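Local structure of Low temperature requirement C protein (Listeria monocytogenes, 1Y9I) at residues I100-I105 with T115-I120. The protein probably acts as a lipid phosphatase that removes the terminal phosphate of phosphatidylglycerophosphate, with magnesium and calcium ions bound in its helical fold. Numbering follows the deposited sequence.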
loop_
_atom_site.group_PDB
_atom_site.type_symbol
_atom_site.label_atom_id
_atom_site.label_comp_id
_atom_site.label_asym_id
_atom_site.label_seq_id
_atom_site.Cartn_x
_atom_site.Cartn_y
_atom_site.Cartn_z
ATOM N N ILE A 100 -3.042 -2.480 -8.606
ATOM C CA ILE A 100 -2.764 -2.968 -7.255
ATOM C C ILE A 100 -1.679 -4.043 -7.293
ATOM O O ILE A 100 -0.715 -4.006 -6.524
ATOM C CB ILE A 100 -4.049 -3.570 -6.616
ATOM C CG1 ILE A 100 -4.995 -2.444 -6.187
ATOM C CG2 ILE A 100 -3.699 -4.467 -5.449
ATOM C CD1 ILE A 100 -4.467 -1.586 -5.065
ATOM N N LEU A 101 -1.844 -5.006 -8.192
ATOM C CA LEU A 101 -0.877 -6.086 -8.321
ATOM C C LEU A 101 0.506 -5.538 -8.671
ATOM O O LEU A 101 1.512 -5.953 -8.094
ATOM C CB LEU A 101 -1.341 -7.064 -9.403
ATOM C CG LEU A 101 -0.404 -8.223 -9.725
ATOM C CD1 LEU A 101 -0.245 -9.125 -8.506
ATOM C CD2 LEU A 101 -0.972 -8.997 -10.906
ATOM N N ALA A 102 0.551 -4.599 -9.611
ATOM C CA ALA A 102 1.810 -4.004 -10.044
ATOM C C ALA A 102 2.497 -3.186 -8.946
ATOM O O ALA A 102 3.730 -3.098 -8.902
ATOM C CB ALA A 102 1.578 -3.140 -11.269
ATOM N N LEU A 103 1.717 -2.582 -8.056
ATOM C CA LEU A 103 2.332 -1.799 -6.989
ATOM C C LEU A 103 3.166 -2.715 -6.095
ATOM O O LEU A 103 4.139 -2.273 -5.484
ATOM C CB LEU A 103 1.273 -1.078 -6.154
ATOM C CG LEU A 103 1.851 -0.071 -5.151
ATOM C CD1 LEU A 103 2.391 1.129 -5.917
ATOM C CD2 LEU A 103 0.780 0.373 -4.161
ATOM N N SER A 104 2.796 -3.991 -6.022
ATOM C CA SER A 104 3.537 -4.939 -5.194
ATOM C C SER A 104 4.938 -5.159 -5.775
ATOM O O SER A 104 5.876 -5.513 -5.054
ATOM C CB SER A 104 2.789 -6.276 -5.096
ATOM O OG SER A 104 2.866 -7.011 -6.306
ATOM N N ILE A 105 5.072 -4.950 -7.083
ATOM C CA ILE A 105 6.362 -5.095 -7.747
ATOM C C ILE A 105 7.181 -3.860 -7.392
ATOM O O ILE A 105 8.345 -3.956 -7.022
ATOM C CB ILE A 105 6.197 -5.174 -9.281
ATOM C CG1 ILE A 105 5.518 -6.495 -9.657
ATOM C CG2 ILE A 105 7.555 -5.040 -9.966
ATOM C CD1 ILE A 105 5.204 -6.617 -11.153
ATOM N N THR A 115 6.197 7.365 -7.741
ATOM C CA THR A 115 5.960 8.358 -8.778
ATOM C C THR A 115 6.394 7.928 -10.186
ATOM O O THR A 115 5.709 8.234 -11.160
ATOM C CB THR A 115 6.589 9.728 -8.391
ATOM O OG1 THR A 115 7.953 9.547 -8.001
ATOM C CG2 THR A 115 5.819 10.342 -7.224
ATOM N N ASN A 116 7.500 7.200 -10.302
ATOM C CA ASN A 116 7.932 6.756 -11.622
ATOM C C ASN A 116 6.954 5.749 -12.207
ATOM O O ASN A 116 6.769 5.674 -13.422
ATOM C CB ASN A 116 9.339 6.148 -11.570
ATOM C CG ASN A 116 10.425 7.201 -11.720
ATOM O OD1 ASN A 116 10.164 8.299 -12.210
ATOM N ND2 ASN A 116 11.644 6.867 -11.317
ATOM N N TYR A 117 6.329 4.971 -11.333
ATOM C CA TYR A 117 5.345 3.980 -11.757
ATOM C C TYR A 117 4.152 4.697 -12.400
ATOM O O TYR A 117 3.738 4.358 -13.515
ATOM C CB TYR A 117 4.905 3.171 -10.535
ATOM C CG TYR A 117 3.729 2.238 -10.737
ATOM C CD1 TYR A 117 3.729 1.284 -11.752
ATOM C CD2 TYR A 117 2.653 2.255 -9.846
ATOM C CE1 TYR A 117 2.690 0.357 -11.870
ATOM C CE2 TYR A 117 1.611 1.341 -9.953
ATOM C CZ TYR A 117 1.637 0.391 -10.963
ATOM O OH TYR A 117 0.623 -0.536 -11.040
ATOM N N GLY A 118 3.620 5.702 -11.708
ATOM C CA GLY A 118 2.490 6.439 -12.243
ATOM C C GLY A 118 2.839 7.215 -13.496
ATOM O O GLY A 118 2.110 7.179 -14.483
ATOM N N TYR A 119 3.970 7.915 -13.455
ATOM C CA TYR A 119 4.424 8.724 -14.577
ATOM C C TYR A 119 4.613 7.926 -15.860
ATOM O O TYR A 119 4.142 8.324 -16.926
ATOM C CB TYR A 119 5.741 9.415 -14.205
ATOM C CG TYR A 119 6.393 10.176 -15.342
ATOM C CD1 TYR A 119 5.777 11.295 -15.904
ATOM C CD2 TYR A 119 7.631 9.783 -15.848
ATOM C CE1 TYR A 119 6.378 12.004 -16.939
ATOM C CE2 TYR A 119 8.243 10.485 -16.885
ATOM C CZ TYR A 119 7.610 11.593 -17.422
ATOM O OH TYR A 119 8.209 12.296 -18.439
ATOM N N ILE A 120 5.297 6.789 -15.764
ATOM C CA ILE A 120 5.552 5.993 -16.953
ATOM C C ILE A 120 4.269 5.382 -17.504
ATOM O O ILE A 120 4.139 5.180 -18.712
ATOM C CB ILE A 120 6.617 4.899 -16.678
ATOM C CG1 ILE A 120 7.275 4.495 -18.004
ATOM C CG2 ILE A 120 5.981 3.690 -15.989
ATOM C CD1 ILE A 120 8.579 3.739 -17.850
#
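Near the binuclear metal site, Y117 of helix 114-123 spans the gap to helix 97-106 and meets A102 and L103. The two backbones stay well apart here, with 8.1 Å between L103 CA and Y117 CA, the nearest such pair, and a long aromatic side chain suits that distance. CG of Y117 lies anti to its backbone N (chi1 171°), which carries the ring straight out toward the neighbouring helix. The ring carbons at its far end meet the methyl of A102, whose CB comes obliquely, 3.5 Å from Y117 CZ; a residue this small lets the phenol come close to the helix backbone. The side chains of L103 and Y117 cross at about a right angle. CD1 of L103 touches the CD2–CE2 side of Y117, 4.1 Å from CD2, so that a branched apolar chain packs obliquely against ring carbons next to the alanine. The buried hydroxyl of Y117 is satisfied on helix 97-106, about one turn before L103, by a hydrogen bond to the backbone O of E99. Because E99 and D98 help bind the metals, the bond joins helix 114-123 to the metal-bearing start of helix 97-106. A102 and Y117 also both touch D145, a magnesium ligand on helix 143-160. Such second-shell packing, with a tyrosine bridging two helices behind acidic metal ligands, belongs to the core of this all-helical metal-binding fold.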